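PDB 2PZZ: UPF0201 protein MJ1564 from Methanocaldococcus jannaschii DSM 2661, which is of unknown function, belonging to an archaeal family that resembles RNA-binding proteins in structure but is unlikely to bind RNA. Local coordinates for residues E14-F27 against Y83-N95. Residues are numbered along the deposited sequence; the frame is centred on the assembly and turned at random.
Sequences EDKYKVKKAILNIF and YLNKQAAYVGAVN
Ala22 is the small bump on helix 16-26 that lets helix 86-90 come close: its CB drops into a shallow hollow formed by Lys86 O, Tyr90 N and the methyl of Ala89, with CB to CB of Ala22 and Ala89 at 3.9 Å. With alanine on both sides, the short axes pass 8.1 Å apart at 72°. Beyond this point Ile26 fills the next hollow, its CG1 over Ala89 CB, CG2 against Leu84 CD1 and CD1 reaching Val94 CG2 at 3.9 Å; Leu54 and Leu57 of helix 52-60 close round it. Leu84 CD1 also rests obliquely on Phe27 CE2. Helix 16-26 lies on strands 31-36 and 42-48 of the antiparallel sheet, and helix 86-90, which follows strand 79-84, crosses it steeply and stops in a Schellman motif at Gly92. Ala89 O, already taken by Gly92 N in that motif, receives a second, nearly straight bond from Asn25 ND2 (3.1 Å, 168°), lying in both the amide and the carbonyl plane. With an alanine here the amide is gone, and the end of helix 86-90 would probably lose this polar tie to helix 16-26, Ala89 O keeping the bond from Gly92 N. Toward the other end, Tyr90 CG stands anti to its own backbone N (chi1 -175°), which swings the ring back along helix 16-26; CE1 lies 3.7 Å from Lys18 CB, and Lys18 O meets the ring edge. Lys86, bent at chi2 and chi3, passes Val19 CG1 and brings NZ 2.9 Å from Glu14 OE1 in a salt bridge whose hydrogen bonds are weak; His101 O and Lys9 O also hold NZ, while Glu14 turns to Lys11 N and to Thr13 of the second subunit.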
ATOM      1  N   GLU A  14       4.758  -6.769  -1.271  1.00 30.18           N
ATOM      2  CA  GLU A  14       5.727  -5.688  -1.221  1.00 31.28           C
ATOM      3  C   GLU A  14       7.120  -6.277  -1.065  1.00 30.97           C
ATOM      4  O   GLU A  14       7.281  -7.417  -0.633  1.00 30.01           O
ATOM      5  CB  GLU A  14       5.434  -4.732  -0.051  1.00 29.58           C
ATOM      6  CG  GLU A  14       4.558  -3.550  -0.434  1.00 29.76           C
ATOM      7  CD  GLU A  14       4.160  -2.714   0.754  1.00 32.97           C
ATOM      8  OE1 GLU A  14       4.415  -1.484   0.745  1.00 28.51           O
ATOM      9  OE2 GLU A  14       3.580  -3.291   1.701  1.00 36.21           O
ATOM     10  N   ASP A  15       8.125  -5.502  -1.456  1.00 32.61           N
ATOM     11  CA  ASP A  15       9.512  -5.935  -1.309  1.00 31.31           C
ATOM     12  C   ASP A  15       9.985  -5.199  -0.067  1.00 27.56           C
ATOM     13  O   ASP A  15      10.075  -3.972  -0.068  1.00 29.11           O
ATOM     14  CB  ASP A  15      10.345  -5.502  -2.510  1.00 34.34           C
ATOM     15  CG  ASP A  15      11.808  -5.859  -2.358  1.00 36.37           C
ATOM     16  OD1 ASP A  15      12.409  -5.500  -1.328  1.00 37.41           O
ATOM     17  OD2 ASP A  15      12.360  -6.498  -3.274  1.00 41.78           O
ATOM     18  N   LYS A  16      10.296  -5.936   0.988  1.00 30.01           N
ATOM     19  CA  LYS A  16      10.712  -5.295   2.232  1.00 32.40           C
ATOM     20  C   LYS A  16      11.862  -4.304   2.092  1.00 32.95           C
ATOM     21  O   LYS A  16      11.907  -3.301   2.811  1.00 35.89           O
ATOM     22  CB  LYS A  16      11.047  -6.346   3.298  1.00 33.31           C
ATOM     23  CG  LYS A  16      12.209  -7.282   3.001  1.00 36.60           C
ATOM     24  CD  LYS A  16      12.366  -8.241   4.173  1.00 40.25           C
ATOM     25  CE  LYS A  16      13.497  -9.222   3.979  1.00 43.99           C
ATOM     26  NZ  LYS A  16      13.646 -10.120   5.167  1.00 45.20           N
ATOM     27  N   TYR A  17      12.784  -4.566   1.171  1.00 30.97           N
ATOM     28  CA  TYR A  17      13.917  -3.663   0.982  1.00 30.64           C
ATOM     29  C   TYR A  17      13.497  -2.346   0.339  1.00 28.69           C
ATOM     30  O   TYR A  17      14.098  -1.290   0.581  1.00 29.89           O
ATOM     31  CB  TYR A  17      15.002  -4.394   0.186  1.00 30.95           C
ATOM     32  CG  TYR A  17      15.431  -5.634   0.937  1.00 31.02           C
ATOM     33  CD1 TYR A  17      15.917  -5.531   2.237  1.00 31.54           C
ATOM     34  CD2 TYR A  17      15.271  -6.908   0.395  1.00 30.93           C
ATOM     35  CE1 TYR A  17      16.226  -6.656   2.987  1.00 33.16           C
ATOM     36  CE2 TYR A  17      15.582  -8.051   1.146  1.00 32.40           C
ATOM     37  CZ  TYR A  17      16.058  -7.909   2.442  1.00 33.35           C
ATOM     38  OH  TYR A  17      16.373  -9.012   3.219  1.00 39.81           O
ATOM     39  N   LYS A  18      12.437  -2.392  -0.455  1.00 26.97           N
ATOM     40  CA  LYS A  18      11.939  -1.172  -1.068  1.00 27.45           C
ATOM     41  C   LYS A  18      11.227  -0.342  -0.009  1.00 27.65           C
ATOM     42  O   LYS A  18      11.231   0.890  -0.077  1.00 29.24           O
ATOM     43  CB  LYS A  18      10.958  -1.478  -2.191  1.00 30.17           C
ATOM     44  CG  LYS A  18      11.572  -2.168  -3.387  1.00 32.95           C
ATOM     45  CD  LYS A  18      10.539  -2.263  -4.494  1.00 36.22           C
ATOM     46  CE  LYS A  18      11.188  -2.681  -5.809  1.00 39.01           C
ATOM     47  NZ  LYS A  18      10.176  -2.761  -6.908  1.00 39.41           N
ATOM     48  N   VAL A  19      10.590  -1.007   0.960  1.00 26.82           N
ATOM     49  CA  VAL A  19       9.899  -0.259   2.006  1.00 25.01           C
ATOM     50  C   VAL A  19      10.975   0.354   2.878  1.00 21.88           C
ATOM     51  O   VAL A  19      10.871   1.500   3.275  1.00 23.46           O
ATOM     52  CB  VAL A  19       8.990  -1.154   2.922  1.00 22.70           C
ATOM     53  CG1 VAL A  19       8.423  -0.294   4.080  1.00 22.00           C
ATOM     54  CG2 VAL A  19       7.850  -1.736   2.110  1.00 23.73           C
ATOM     55  N   LYS A  20      12.012  -0.417   3.165  1.00 25.18           N
ATOM     56  CA  LYS A  20      13.111   0.069   3.998  1.00 28.98           C
ATOM     57  C   LYS A  20      13.792   1.279   3.369  1.00 30.80           C
ATOM     58  O   LYS A  20      14.205   2.210   4.074  1.00 32.79           O
ATOM     59  CB  LYS A  20      14.150  -1.032   4.215  1.00 32.67           C
ATOM     60  CG  LYS A  20      15.271  -0.616   5.153  1.00 35.00           C
ATOM     61  CD  LYS A  20      16.437  -1.577   5.059  1.00 35.07           C
ATOM     62  CE  LYS A  20      17.593  -1.132   5.948  1.00 35.56           C
ATOM     63  NZ  LYS A  20      18.730  -2.086   5.861  1.00 36.71           N
ATOM     64  N   LYS A  21      13.920   1.279   2.047  1.00 30.30           N
ATOM     65  CA  LYS A  21      14.560   2.422   1.390  1.00 33.55           C
ATOM     66  C   LYS A  21      13.639   3.619   1.416  1.00 32.20           C
ATOM     67  O   LYS A  21      14.102   4.762   1.434  1.00 32.57           O
ATOM     68  CB  LYS A  21      14.949   2.092  -0.063  1.00 32.42           C
ATOM     69  CG  LYS A  21      16.153   1.151  -0.151  1.00 35.84           C
ATOM     70  CD  LYS A  21      16.476   0.779  -1.585  1.00 39.56           C
ATOM     71  CE  LYS A  21      17.527  -0.314  -1.634  1.00 41.64           C
ATOM     72  NZ  LYS A  21      17.769  -0.762  -3.027  1.00 45.15           N
ATOM     73  N   ALA A  22      12.331   3.373   1.413  1.00 29.54           N
ATOM     74  CA  ALA A  22      11.403   4.488   1.449  1.00 28.69           C
ATOM     75  C   ALA A  22      11.569   5.176   2.799  1.00 27.78           C
ATOM     76  O   ALA A  22      11.506   6.395   2.904  1.00 30.28           O
ATOM     77  CB  ALA A  22       9.971   4.011   1.262  1.00 29.26           C
ATOM     78  N   ILE A  23      11.787   4.395   3.839  1.00 29.07           N
ATOM     79  CA  ILE A  23      11.973   4.999   5.156  1.00 31.49           C
ATOM     80  C   ILE A  23      13.274   5.807   5.181  1.00 30.39           C
ATOM     81  O   ILE A  23      13.277   6.981   5.536  1.00 30.39           O
ATOM     82  CB  ILE A  23      12.043   3.927   6.259  1.00 31.30           C
ATOM     83  CG1 ILE A  23      10.680   3.223   6.370  1.00 34.35           C
ATOM     84  CG2 ILE A  23      12.492   4.573   7.584  1.00 29.78           C
ATOM     85  CD1 ILE A  23      10.654   2.081   7.379  1.00 35.71           C
ATOM     86  N   LEU A  24      14.372   5.171   4.778  1.00 31.41           N
ATOM     87  CA  LEU A  24      15.680   5.825   4.786  1.00 31.53           C
ATOM     88  C   LEU A  24      15.722   7.089   3.937  1.00 31.53           C
ATOM     89  O   LEU A  24      16.456   8.012   4.268  1.00 35.08           O
ATOM     90  CB  LEU A  24      16.778   4.829   4.368  1.00 28.34           C
ATOM     91  CG  LEU A  24      16.880   3.655   5.362  1.00 30.24           C
ATOM     92  CD1 LEU A  24      17.782   2.556   4.822  1.00 31.58           C
ATOM     93  CD2 LEU A  24      17.400   4.159   6.709  1.00 30.74           C
ATOM     94  N   ASN A  25      14.926   7.156   2.868  1.00 29.92           N
ATOM     95  CA  ASN A  25      14.908   8.362   2.040  1.00 29.26           C
ATOM     96  C   ASN A  25      14.418   9.564   2.827  1.00 30.51           C
ATOM     97  O   ASN A  25      14.728  10.705   2.473  1.00 29.51           O
ATOM     98  CB  ASN A  25      14.003   8.205   0.805  1.00 31.28           C
ATOM     99  CG  ASN A  25      14.603   7.309  -0.253  1.00 32.64           C
ATOM    100  OD1 ASN A  25      15.817   7.093  -0.285  1.00 33.81           O
ATOM    101  ND2 ASN A  25      13.754   6.784  -1.138  1.00 31.54           N
ATOM    102  N   ILE A  26      13.634   9.321   3.878  1.00 30.11           N
ATOM    103  CA  ILE A  26      13.122  10.423   4.695  1.00 29.41           C
ATOM    104  C   ILE A  26      13.882  10.519   6.028  1.00 30.56           C
ATOM    105  O   ILE A  26      14.097  11.615   6.551  1.00 30.61           O
ATOM    106  CB  ILE A  26      11.610  10.250   4.990  1.00 30.02           C
ATOM    107  CG1 ILE A  26      10.856   9.907   3.697  1.00 31.69           C
ATOM    108  CG2 ILE A  26      11.035  11.538   5.587  1.00 29.27           C
ATOM    109  CD1 ILE A  26      10.913  10.993   2.610  1.00 31.50           C
ATOM    110  N   PHE A  27      14.305   9.370   6.548  1.00 27.76           N
ATOM    111  CA  PHE A  27      15.023   9.293   7.813  1.00 27.41           C
ATOM    112  C   PHE A  27      16.289   8.473   7.629  1.00 28.64           C
ATOM    113  O   PHE A  27      16.381   7.359   8.121  1.00 28.15           O
ATOM    114  CB  PHE A  27      14.127   8.640   8.883  1.00 28.17           C
ATOM    115  CG  PHE A  27      12.848   9.391   9.136  1.00 28.04           C
ATOM    116  CD1 PHE A  27      12.860  10.600   9.825  1.00 28.95           C
ATOM    117  CD2 PHE A  27      11.632   8.913   8.641  1.00 28.36           C
ATOM    118  CE1 PHE A  27      11.664  11.340  10.022  1.00 29.28           C
ATOM    119  CE2 PHE A  27      10.438   9.632   8.825  1.00 28.28           C
ATOM    120  CZ  PHE A  27      10.455  10.855   9.520  1.00 26.78           C
ATOM    121  N   TYR A  83       1.392  10.100   9.439  1.00 31.58           N
ATOM    122  CA  TYR A  83       1.763   9.059   8.499  1.00 32.62           C
ATOM    123  C   TYR A  83       2.395   9.679   7.271  1.00 31.48           C
ATOM    124  O   TYR A  83       2.179  10.848   6.987  1.00 30.64           O
ATOM    125  CB  TYR A  83       0.530   8.262   8.078  1.00 35.70           C
ATOM    126  CG  TYR A  83       0.011   7.330   9.146  1.00 37.80           C
ATOM    127  CD1 TYR A  83      -0.772   7.802  10.198  1.00 40.12           C
ATOM    128  CD2 TYR A  83       0.319   5.977   9.111  1.00 39.85           C
ATOM    129  CE1 TYR A  83      -1.236   6.938  11.191  1.00 40.77           C
ATOM    130  CE2 TYR A  83      -0.139   5.105  10.094  1.00 42.70           C
ATOM    131  CZ  TYR A  83      -0.916   5.594  11.128  1.00 41.62           C
ATOM    132  OH  TYR A  83      -1.370   4.725  12.088  1.00 44.23           O
ATOM    133  N   LEU A  84       3.203   8.898   6.564  1.00 31.36           N
ATOM    134  CA  LEU A  84       3.838   9.367   5.339  1.00 31.87           C
ATOM    135  C   LEU A  84       3.461   8.383   4.254  1.00 31.87           C
ATOM    136  O   LEU A  84       3.387   7.165   4.495  1.00 30.54           O
ATOM    137  CB  LEU A  84       5.360   9.413   5.476  1.00 30.60           C
ATOM    138  CG  LEU A  84       5.928  10.476   6.419  1.00 34.77           C
ATOM    139  CD1 LEU A  84       7.451  10.399   6.422  1.00 35.72           C
ATOM    140  CD2 LEU A  84       5.462  11.852   5.979  1.00 36.74           C
ATOM    141  N   ASN A  85       3.209   8.904   3.061  1.00 31.19           N
ATOM    142  CA  ASN A  85       2.855   8.036   1.949  1.00 30.58           C
ATOM    143  C   ASN A  85       4.098   7.217   1.627  1.00 31.45           C
ATOM    144  O   ASN A  85       5.187   7.758   1.440  1.00 32.14           O
ATOM    145  CB  ASN A  85       2.455   8.862   0.742  1.00 32.05           C
ATOM    146  CG  ASN A  85       1.984   8.001  -0.397  1.00 33.50           C
ATOM    147  OD1 ASN A  85       2.680   7.063  -0.819  1.00 30.91           O
ATOM    148  ND2 ASN A  85       0.792   8.294  -0.896  1.00 36.04           N
ATOM    149  N   LYS A  86       3.929   5.907   1.575  1.00 32.70           N
ATOM    150  CA  LYS A  86       5.027   4.991   1.317  1.00 32.75           C
ATOM    151  C   LYS A  86       5.543   5.067  -0.122  1.00 33.89           C
ATOM    152  O   LYS A  86       6.744   4.892  -0.365  1.00 32.87           O
ATOM    153  CB  LYS A  86       4.558   3.567   1.659  1.00 33.27           C
ATOM    154  CG  LYS A  86       5.646   2.595   2.013  1.00 38.29           C
ATOM    155  CD  LYS A  86       5.175   1.569   3.056  1.00 34.52           C
ATOM    156  CE  LYS A  86       3.901   0.862   2.642  1.00 35.41           C
ATOM    157  NZ  LYS A  86       3.713  -0.438   3.360  1.00 33.89           N
ATOM    158  N   GLN A  87       4.641   5.345  -1.065  1.00 30.88           N
ATOM    159  CA  GLN A  87       5.002   5.413  -2.482  1.00 31.62           C
ATOM    160  C   GLN A  87       5.703   6.725  -2.801  1.00 32.90           C
ATOM    161  O   GLN A  87       6.668   6.759  -3.570  1.00 34.04           O
ATOM    162  CB  GLN A  87       3.744   5.234  -3.343  1.00 31.36           C
ATOM    163  CG  GLN A  87       2.866   4.062  -2.869  1.00 29.50           C
ATOM    164  CD  GLN A  87       3.659   2.772  -2.720  1.00 32.64           C
ATOM    165  OE1 GLN A  87       3.339   1.917  -1.882  1.00 32.54           O
ATOM    166  NE2 GLN A  87       4.697   2.616  -3.536  1.00 32.08           N
ATOM    167  N   ALA A  88       5.228   7.808  -2.199  1.00 32.51           N
ATOM    168  CA  ALA A  88       5.864   9.099  -2.398  1.00 31.91           C
ATOM    169  C   ALA A  88       7.258   9.030  -1.769  1.00 33.88           C
ATOM    170  O   ALA A  88       8.240   9.523  -2.330  1.00 35.98           O
ATOM    171  CB  ALA A  88       5.045  10.190  -1.741  1.00 29.82           C
ATOM    172  N   ALA A  89       7.342   8.389  -0.608  1.00 32.02           N
ATOM    173  CA  ALA A  89       8.604   8.263   0.103  1.00 31.81           C
ATOM    174  C   ALA A  89       9.616   7.457  -0.701  1.00 32.02           C
ATOM    175  O   ALA A  89      10.826   7.728  -0.667  1.00 32.36           O
ATOM    176  CB  ALA A  89       8.380   7.610   1.464  1.00 30.29           C
ATOM    177  N   TYR A  90       9.121   6.466  -1.426  1.00 31.85           N
ATOM    178  CA  TYR A  90       9.997   5.629  -2.222  1.00 31.30           C
ATOM    179  C   TYR A  90      10.780   6.454  -3.253  1.00 32.18           C
ATOM    180  O   TYR A  90      11.941   6.165  -3.515  1.00 31.16           O
ATOM    181  CB  TYR A  90       9.197   4.553  -2.938  1.00 30.52           C
ATOM    182  CG  TYR A  90      10.086   3.594  -3.675  1.00 32.77           C
ATOM    183  CD1 TYR A  90      10.869   2.669  -2.977  1.00 31.02           C
ATOM    184  CD2 TYR A  90      10.187   3.630  -5.073  1.00 31.90           C
ATOM    185  CE1 TYR A  90      11.722   1.813  -3.646  1.00 33.14           C
ATOM    186  CE2 TYR A  90      11.045   2.766  -5.750  1.00 29.50           C
ATOM    187  CZ  TYR A  90      11.803   1.867  -5.030  1.00 30.74           C
ATOM    188  OH  TYR A  90      12.657   1.006  -5.674  1.00 36.52           O
ATOM    189  N   VAL A  91      10.132   7.461  -3.836  1.00 32.16           N
ATOM    190  CA  VAL A  91      10.777   8.328  -4.820  1.00 33.28           C
ATOM    191  C   VAL A  91      11.357   9.596  -4.188  1.00 34.01           C
ATOM    192  O   VAL A  91      11.591  10.592  -4.867  1.00 33.96           O
ATOM    193  CB  VAL A  91       9.805   8.720  -5.973  1.00 32.40           C
ATOM    194  CG1 VAL A  91       9.428   7.484  -6.754  1.00 33.30           C
ATOM    195  CG2 VAL A  91       8.548   9.402  -5.432  1.00 34.37           C
ATOM    196  N   GLY A  92      11.593   9.545  -2.881  1.00 36.01           N
ATOM    197  CA  GLY A  92      12.185  10.670  -2.176  1.00 36.45           C
ATOM    198  C   GLY A  92      11.297  11.864  -1.901  1.00 37.54           C
ATOM    199  O   GLY A  92      11.798  12.955  -1.653  1.00 41.45           O
ATOM    200  N   ALA A  93       9.987  11.673  -1.924  1.00 37.79           N
ATOM    201  CA  ALA A  93       9.060  12.776  -1.682  1.00 38.43           C
ATOM    202  C   ALA A  93       8.255  12.609  -0.388  1.00 38.68           C
ATOM    203  O   ALA A  93       7.920  11.487   0.013  1.00 36.68           O
ATOM    204  CB  ALA A  93       8.105  12.907  -2.864  1.00 36.64           C
ATOM    205  N   VAL A  94       7.936  13.732   0.250  1.00 37.92           N
ATOM    206  CA  VAL A  94       7.149  13.713   1.475  1.00 38.11           C
ATOM    207  C   VAL A  94       5.687  14.009   1.177  1.00 38.66           C
ATOM    208  O   VAL A  94       5.365  15.052   0.606  1.00 39.43           O
ATOM    209  CB  VAL A  94       7.637  14.753   2.504  1.00 37.85           C
ATOM    210  CG1 VAL A  94       6.665  14.800   3.682  1.00 35.88           C
ATOM    211  CG2 VAL A  94       9.041  14.388   3.000  1.00 35.53           C
ATOM    212  N   ASN A  95       4.814  13.082   1.567  1.00 36.86           N
ATOM    213  CA  ASN A  95       3.379  13.224   1.372  1.00 38.49           C
ATOM    214  C   ASN A  95       2.656  12.615   2.594  1.00 36.95           C
ATOM    215  O   ASN A  95       2.946  11.493   3.003  1.00 34.52           O
ATOM    216  CB  ASN A  95       2.971  12.521   0.083  1.00 40.16           C
ATOM    217  CG  ASN A  95       1.841  13.221  -0.618  1.00 43.70           C
ATOM    218  OD1 ASN A  95       0.729  12.721  -0.664  1.00 47.37           O
ATOM    219  ND2 ASN A  95       2.120  14.399  -1.168  1.00 47.18           N
TER